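Local atomic coordinates of pollen-specific leucine-rich repeat extensin-like protein 1 (Arabidopsis thaliana, PDB entry 6TME), a protein that probably takes part in peptide-signal perception in the pollen cell wall, its leucine-rich repeat domain binding the chain of another protein. Residues I171-F176 against L194-F199; V123-F128 against V147-F152. All blocks are in the same frame, centred on the assembly; numbering follows the deposited sequence.

Both contacts join the same elements of successive leucine-rich repeat turns: the bend after the strand (120-122 and 144-146 for contact 2, 168-170 and 191-193 for contact 1) and the short strand that follows it. Contact 2 lies nearer the N-terminal end and is the more buried; contact 1 is only partly so, and sits closer to the middle of the chain. They are directly linked, since Asn174 of contact 1 hydrogen-bonds the backbone of 147-152 as Asn150 does that of 123-128. Each has a bridging asparagine and a phenylalanine pair inside. Outside, they differ: contact 1 stacks Tyr173 on an asparagine amide, whereas contact 2 has serine–asparagine bonds. Both outer edges also touch the chain of another protein.

Contact 1: residues I171-F176 against L194-F199; sequences IRYNDF and LNNNRF. With GOL (glycerol), chain S; EDO (1,2-ethanediol), chain U.
Asn197 uses both ends of its amide to tie 194-199 to 171-176; its CG lies anti to the carbonyl carbon, beside the backbone N (chi1 -84°), which carries the amide across. ND2 donates to Ile171 O (3.1 Å, 163° at the hydrogen) and to Leu194 O, while OD1 accepts from Phe176 N at 3.0 Å. Ile171 O is gripped from both faces of its carbonyl plane, since Asn174 ND2 reaches it opposite Asn197 ND2. Backbone bonds frame this centre: Tyr173 N to Asn195 O at 3.0 Å, and Arg198 N to Phe176 O, a short 2.6 Å. Farther out, the Tyr173 ring and the Asn196 amide stack with planes 15° apart, Asn196 CB lying over the ring centre at 3.6 Å; Tyr173 OH and Asn195 ND2 bond the backbone of the chain of another protein bound here. Asn195 ND2 also holds Asn196 OD1, fixing the stacked amide, and Asn195 OD1 bonds Thr216 OG1; Asn196 ND2 donates to O2 of a glycerol, probably from the crystallisation liquor. Toward the apolar interior, Phe199 CZ meets Phe176 CB at 3.4 Å and Ile171 CD1 at 3.6 Å. The chemistry is graded: apolar packing inside, an amide satisfying backbone groups between, and a polar outer edge meeting another protein.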
loop_
_atom_site.group_PDB
_atom_site.type_symbol
_atom_site.label_atom_id
_atom_site.label_comp_id
_atom_site.label_asym_id
_atom_site.label_seq_id
_atom_site.Cartn_x
_atom_site.Cartn_y
_atom_site.Cartn_z
ATOM N N ILE A 171 6.631 -2.961 0.360
ATOM C CA ILE A 171 7.553 -3.412 -0.676
ATOM C C ILE A 171 7.305 -2.710 -2.005
ATOM O O ILE A 171 7.843 -3.124 -3.032
ATOM C CB ILE A 171 7.496 -4.940 -0.851
ATOM C CG1 ILE A 171 6.100 -5.356 -1.363
ATOM C CG2 ILE A 171 7.832 -5.653 0.483
ATOM C CD1 ILE A 171 5.999 -6.829 -1.729
ATOM N N ARG A 172 6.517 -1.639 -1.993
ATOM C CA ARG A 172 6.138 -0.935 -3.209
ATOM C C ARG A 172 7.373 -0.380 -3.919
ATOM O O ARG A 172 8.417 -0.113 -3.304
ATOM C CB ARG A 172 5.141 0.194 -2.871
ATOM C CG ARG A 172 5.792 1.434 -2.239
ATOM C CD ARG A 172 4.854 2.400 -1.493
ATOM N NE ARG A 172 5.702 3.195 -0.602
ATOM C CZ ARG A 172 6.160 4.421 -0.856
ATOM N NH1 ARG A 172 5.803 5.095 -1.961
ATOM N NH2 ARG A 172 6.987 4.986 0.012
ATOM N N TYR A 173 7.259 -0.258 -5.244
ATOM C CA TYR A 173 8.268 0.386 -6.091
ATOM C C TYR A 173 9.575 -0.408 -6.122
ATOM O O TYR A 173 10.671 0.141 -5.976
ATOM C CB TYR A 173 8.511 1.832 -5.654
ATOM C CG TYR A 173 7.584 2.772 -6.349
ATOM C CD1 TYR A 173 7.736 3.062 -7.711
ATOM C CD2 TYR A 173 6.530 3.354 -5.662
ATOM C CE1 TYR A 173 6.848 3.938 -8.363
ATOM C CE2 TYR A 173 5.668 4.220 -6.281
ATOM C CZ TYR A 173 5.824 4.504 -7.633
ATOM O OH TYR A 173 4.938 5.362 -8.208
ATOM N N ASN A 174 9.448 -1.715 -6.305
ATOM C CA ASN A 174 10.596 -2.579 -6.506
ATOM C C ASN A 174 10.309 -3.349 -7.791
ATOM O O ASN A 174 9.540 -2.906 -8.647
ATOM C CB ASN A 174 10.829 -3.481 -5.295
ATOM C CG ASN A 174 11.480 -2.750 -4.147
ATOM O OD1 ASN A 174 12.666 -2.428 -4.201
ATOM N ND2 ASN A 174 10.716 -2.506 -3.084
ATOM N N ASP A 175 10.931 -4.509 -7.941
ATOM C CA ASP A 175 10.706 -5.386 -9.074
ATOM C C ASP A 175 10.352 -6.781 -8.586
ATOM O O ASP A 175 10.834 -7.787 -9.113
ATOM C CB ASP A 175 11.928 -5.415 -9.990
ATOM C CG ASP A 175 11.644 -6.095 -11.330
ATOM O OD1 ASP A 175 10.464 -6.247 -11.691
ATOM O OD2 ASP A 175 12.604 -6.520 -12.005
ATOM N N PHE A 176 9.533 -6.862 -7.539
ATOM C CA PHE A 176 8.947 -8.140 -7.164
ATOM C C PHE A 176 7.931 -8.588 -8.218
ATOM O O PHE A 176 7.293 -7.769 -8.890
ATOM C CB PHE A 176 8.296 -8.045 -5.785
ATOM C CG PHE A 176 9.281 -7.790 -4.668
ATOM C CD1 PHE A 176 10.222 -8.757 -4.319
ATOM C CD2 PHE A 176 9.269 -6.589 -3.971
ATOM C CE1 PHE A 176 11.125 -8.529 -3.302
ATOM C CE2 PHE A 176 10.179 -6.346 -2.955
ATOM C CZ PHE A 176 11.103 -7.317 -2.617
ATOM N N LEU A 194 1.834 -2.920 -1.959
ATOM C CA LEU A 194 2.414 -3.764 -2.998
ATOM C C LEU A 194 2.592 -3.026 -4.312
ATOM O O LEU A 194 3.174 -3.587 -5.239
ATOM C CB LEU A 194 1.541 -5.001 -3.245
ATOM C CG LEU A 194 1.019 -5.740 -2.021
ATOM C CD1 LEU A 194 -0.149 -6.611 -2.446
ATOM C CD2 LEU A 194 2.135 -6.579 -1.369
ATOM N N ASN A 195 2.131 -1.782 -4.405
ATOM C CA ASN A 195 1.958 -1.134 -5.691
ATOM C C ASN A 195 3.294 -0.976 -6.402
ATOM O O ASN A 195 4.367 -0.997 -5.784
ATOM C CB ASN A 195 1.269 0.229 -5.531
ATOM C CG ASN A 195 2.038 1.189 -4.603
ATOM O OD1 ASN A 195 1.962 1.100 -3.372
ATOM N ND2 ASN A 195 2.782 2.104 -5.205
ATOM N N ASN A 196 3.216 -0.851 -7.731
ATOM C CA ASN A 196 4.382 -0.588 -8.583
ATOM C C ASN A 196 5.437 -1.677 -8.428
ATOM O O ASN A 196 6.611 -1.429 -8.120
ATOM C CB ASN A 196 4.977 0.786 -8.292
ATOM C CG ASN A 196 4.101 1.904 -8.788
ATOM O OD1 ASN A 196 3.132 2.297 -8.125
ATOM N ND2 ASN A 196 4.440 2.436 -9.956
ATOM N N ASN A 197 4.985 -2.905 -8.635
ATOM C CA ASN A 197 5.876 -4.042 -8.765
ATOM C C ASN A 197 5.514 -4.716 -10.084
ATOM O O ASN A 197 4.944 -4.113 -11.000
ATOM C CB ASN A 197 5.748 -4.941 -7.528
ATOM C CG ASN A 197 6.612 -4.455 -6.395
ATOM O OD1 ASN A 197 7.832 -4.643 -6.416
ATOM N ND2 ASN A 197 6.000 -3.767 -5.431
ATOM N N ARG A 198 5.822 -5.994 -10.192
ATOM C CA ARG A 198 5.412 -6.757 -11.350
ATOM C C ARG A 198 4.690 -8.031 -10.930
ATOM O O ARG A 198 4.817 -9.070 -11.569
ATOM C CB ARG A 198 6.615 -7.052 -12.239
ATOM C CG ARG A 198 7.170 -5.809 -12.903
ATOM C CD ARG A 198 6.205 -5.324 -14.012
ATOM N NE ARG A 198 6.574 -5.866 -15.326
ATOM C CZ ARG A 198 6.061 -5.476 -16.491
ATOM N NH1 ARG A 198 5.127 -4.536 -16.538
ATOM N NH2 ARG A 198 6.488 -6.033 -17.615
ATOM N N PHE A 199 3.912 -7.966 -9.852
ATOM C CA PHE A 199 3.071 -9.095 -9.472
ATOM C C PHE A 199 2.047 -9.414 -10.558
ATOM O O PHE A 199 1.565 -8.530 -11.276
ATOM C CB PHE A 199 2.347 -8.812 -8.159
ATOM C CG PHE A 199 3.274 -8.666 -6.985
ATOM C CD1 PHE A 199 4.147 -9.696 -6.647
ATOM C CD2 PHE A 199 3.277 -7.498 -6.222
ATOM C CE1 PHE A 199 5.027 -9.562 -5.556
ATOM C CE2 PHE A 199 4.147 -7.356 -5.140
ATOM C CZ PHE A 199 5.025 -8.387 -4.802
HETATM C C1 GOL S . 8.860 -0.320 -10.836
HETATM O O1 GOL S . 9.276 -0.183 -9.462
HETATM C C2 GOL S . 7.267 -0.175 -10.990
HETATM O O2 GOL S . 6.844 1.091 -11.407
HETATM C C3 GOL S . 6.817 -1.269 -11.999
HETATM O O3 GOL S . 5.427 -1.384 -11.860
HETATM C C1 EDO U . 3.835 -2.717 -19.612
HETATM O O1 EDO U . 2.475 -2.946 -19.200
HETATM C C2 EDO U . 4.245 -3.688 -20.720
HETATM O O2 EDO U . 4.587 -4.956 -20.141
#

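Contact 2: residues V123-F128 against V147-F152; sequences VNSNRF and VSNNRF. With SO4 (sulfate ion), chain H.
Asn124 and Ser148 meet through complementary torsions: Asn124 CG is anti to the backbone N (chi1 169°), Ser148 OG sits between its own N and carbonyl carbon (chi1 61°), and Asn124 ND2 thereby donates to Ser148 OG at 2.6 Å. Asn149 brings ND2 to Ser125 OG (2.8 Å), a hydroxyl that in turn donates to Asn124 OD1 and also hydrogen-bonds a polar side chain on the chain of another protein bound here. Beneath this outer chain of bonds, Asn150 ND2 donates to Val123 O at 2.8 Å and also to Val147 O; Asn126 ND2 donates to Val123 O from the opposite face, while Asn126 OD1 accepts from Ile104 N. Asn150 OD1 accepts from Phe128 N, although its modelled position is less sure. An alanine in place of Asn150 would probably leave Phe128 N without this acceptor and Val123 O with one donor fewer, weakening the tie between turns. Phe128 O bonds Arg151 N (2.8 Å) and lies 3.7 Å above the plane of the Phe152 ring, over its centre; inward, Val123 CG2 packs on Val147 CG1. At the surface, Arg151 NE and NH2 grip O3 and O4 of a sulfate, probably from the crystallisation liquor. Repeated asparagines bonding the backbone of the preceding turn, above a stacked apolar interior, are the hallmark of the leucine-rich repeat solenoid.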
loop_
_atom_site.group_PDB
_atom_site.type_symbol
_atom_site.label_atom_id
_atom_site.label_comp_id
_atom_site.label_asym_id
_atom_site.label_seq_id
_atom_site.Cartn_x
_atom_site.Cartn_y
_atom_site.Cartn_z
ATOM N N VAL A 123 14.222 1.523 5.010
ATOM C CA VAL A 123 15.246 1.834 4.008
ATOM C C VAL A 123 14.605 2.357 2.725
ATOM O O VAL A 123 15.098 2.092 1.624
ATOM C CB VAL A 123 16.182 0.629 3.723
ATOM C CG1 VAL A 123 17.084 0.324 4.976
ATOM C CG2 VAL A 123 15.413 -0.604 3.321
ATOM N N ASN A 124 13.547 3.161 2.861
ATOM C CA ASN A 124 12.917 3.777 1.699
ATOM C C ASN A 124 13.905 4.596 0.883
ATOM O O ASN A 124 14.729 5.338 1.430
ATOM C CB ASN A 124 11.757 4.683 2.099
ATOM C CG ASN A 124 11.251 5.541 0.904
ATOM O OD1 ASN A 124 11.799 6.594 0.612
ATOM N ND2 ASN A 124 10.244 5.050 0.194
ATOM N N SER A 125 13.788 4.473 -0.442
ATOM C CA SER A 125 14.554 5.269 -1.406
ATOM C C SER A 125 16.057 5.067 -1.226
ATOM O O SER A 125 16.824 6.011 -1.034
ATOM C CB SER A 125 14.190 6.757 -1.317
ATOM O OG SER A 125 12.816 6.968 -1.646
ATOM N N ASN A 126 16.468 3.806 -1.272
ATOM C CA ASN A 126 17.869 3.446 -1.446
ATOM C C ASN A 126 17.990 2.673 -2.750
ATOM O O ASN A 126 17.025 2.535 -3.504
ATOM C CB ASN A 126 18.388 2.648 -0.251
ATOM C CG ASN A 126 18.703 3.540 0.940
ATOM O OD1 ASN A 126 19.804 4.107 1.038
ATOM N ND2 ASN A 126 17.733 3.701 1.828
ATOM N N ARG A 127 19.178 2.159 -3.021
ATOM C CA ARG A 127 19.331 1.314 -4.197
ATOM C C ARG A 127 19.787 -0.066 -3.771
ATOM O O ARG A 127 20.765 -0.604 -4.303
ATOM C CB ARG A 127 20.304 1.949 -5.187
ATOM C CG ARG A 127 19.712 3.178 -5.880
ATOM C CD ARG A 127 20.779 3.991 -6.582
ATOM N NE ARG A 127 21.814 4.373 -5.626
ATOM C CZ ARG A 127 23.006 4.832 -5.976
ATOM N NH1 ARG A 127 23.299 4.948 -7.262
ATOM N NH2 ARG A 127 23.901 5.156 -5.042
ATOM N N PHE A 128 19.098 -0.631 -2.786
ATOM C CA PHE A 128 19.430 -1.965 -2.320
ATOM C C PHE A 128 18.904 -2.985 -3.317
ATOM O O PHE A 128 17.732 -2.956 -3.704
ATOM C CB PHE A 128 18.883 -2.209 -0.913
ATOM C CG PHE A 128 19.671 -1.490 0.164
ATOM C CD1 PHE A 128 21.039 -1.730 0.318
ATOM C CD2 PHE A 128 19.055 -0.542 0.995
ATOM C CE1 PHE A 128 21.791 -1.041 1.297
ATOM C CE2 PHE A 128 19.784 0.134 1.979
ATOM C CZ PHE A 128 21.163 -0.114 2.130
ATOM N N VAL A 147 10.872 -1.539 2.689
ATOM C CA VAL A 147 11.888 -1.565 1.649
ATOM C C VAL A 147 11.400 -0.866 0.377
ATOM O O VAL A 147 11.904 -1.126 -0.709
ATOM C CB VAL A 147 12.363 -3.003 1.374
ATOM C CG1 VAL A 147 13.140 -3.554 2.625
ATOM C CG2 VAL A 147 11.194 -3.922 1.010
ATOM N N SER A 148 10.447 0.059 0.504
ATOM C CA SER A 148 9.883 0.719 -0.669
ATOM C C SER A 148 10.949 1.490 -1.450
ATOM O O SER A 148 11.880 2.065 -0.876
ATOM C CB SER A 148 8.756 1.662 -0.251
ATOM O OG SER A 148 9.221 2.673 0.624
ATOM N N ASN A 149 10.818 1.467 -2.779
ATOM C CA ASN A 149 11.618 2.282 -3.698
ATOM C C ASN A 149 13.097 1.900 -3.643
ATOM O O ASN A 149 13.979 2.715 -3.364
ATOM C CB ASN A 149 11.428 3.783 -3.436
ATOM C CG ASN A 149 12.063 4.626 -4.513
ATOM O OD1 ASN A 149 12.285 4.150 -5.640
ATOM N ND2 ASN A 149 12.378 5.869 -4.186
ATOM N N ASN A 150 13.354 0.634 -3.941
ATOM C CA ASN A 150 14.710 0.107 -3.962
ATOM C C ASN A 150 14.889 -0.651 -5.277
ATOM O O ASN A 150 14.167 -0.435 -6.260
ATOM C CB ASN A 150 14.946 -0.741 -2.708
ATOM C CG ASN A 150 15.511 0.077 -1.560
ATOM O OD1 ASN A 150 16.700 0.378 -1.546
ATOM N ND2 ASN A 150 14.663 0.445 -0.598
ATOM N N ARG A 151 15.857 -1.564 -5.304
ATOM C CA ARG A 151 16.144 -2.372 -6.485
ATOM C C ARG A 151 15.984 -3.852 -6.175
ATOM O O ARG A 151 16.720 -4.692 -6.697
ATOM C CB ARG A 151 17.544 -2.076 -7.021
ATOM C CG ARG A 151 17.752 -0.597 -7.374
ATOM C CD ARG A 151 17.044 -0.294 -8.683
ATOM N NE ARG A 151 17.140 1.115 -9.065
ATOM C CZ ARG A 151 16.140 1.980 -8.937
ATOM N NH1 ARG A 151 14.979 1.584 -8.422
ATOM N NH2 ARG A 151 16.297 3.238 -9.317
ATOM N N PHE A 152 15.031 -4.183 -5.312
ATOM C CA PHE A 152 14.772 -5.584 -5.029
ATOM C C PHE A 152 14.018 -6.240 -6.185
ATOM O O PHE A 152 13.279 -5.585 -6.926
ATOM C CB PHE A 152 13.982 -5.711 -3.739
ATOM C CG PHE A 152 14.738 -5.269 -2.535
ATOM C CD1 PHE A 152 15.898 -5.939 -2.143
ATOM C CD2 PHE A 152 14.301 -4.180 -1.790
ATOM C CE1 PHE A 152 16.590 -5.547 -1.019
ATOM C CE2 PHE A 152 14.995 -3.774 -0.670
ATOM C CZ PHE A 152 16.137 -4.470 -0.273
HETATM S S SO4 H . 19.208 3.989 -10.081
HETATM O O1 SO4 H . 20.471 4.189 -10.762
HETATM O O2 SO4 H . 19.029 4.807 -8.886
HETATM O O3 SO4 H . 19.154 2.579 -9.734
HETATM O O4 SO4 H . 18.125 4.361 -10.985
#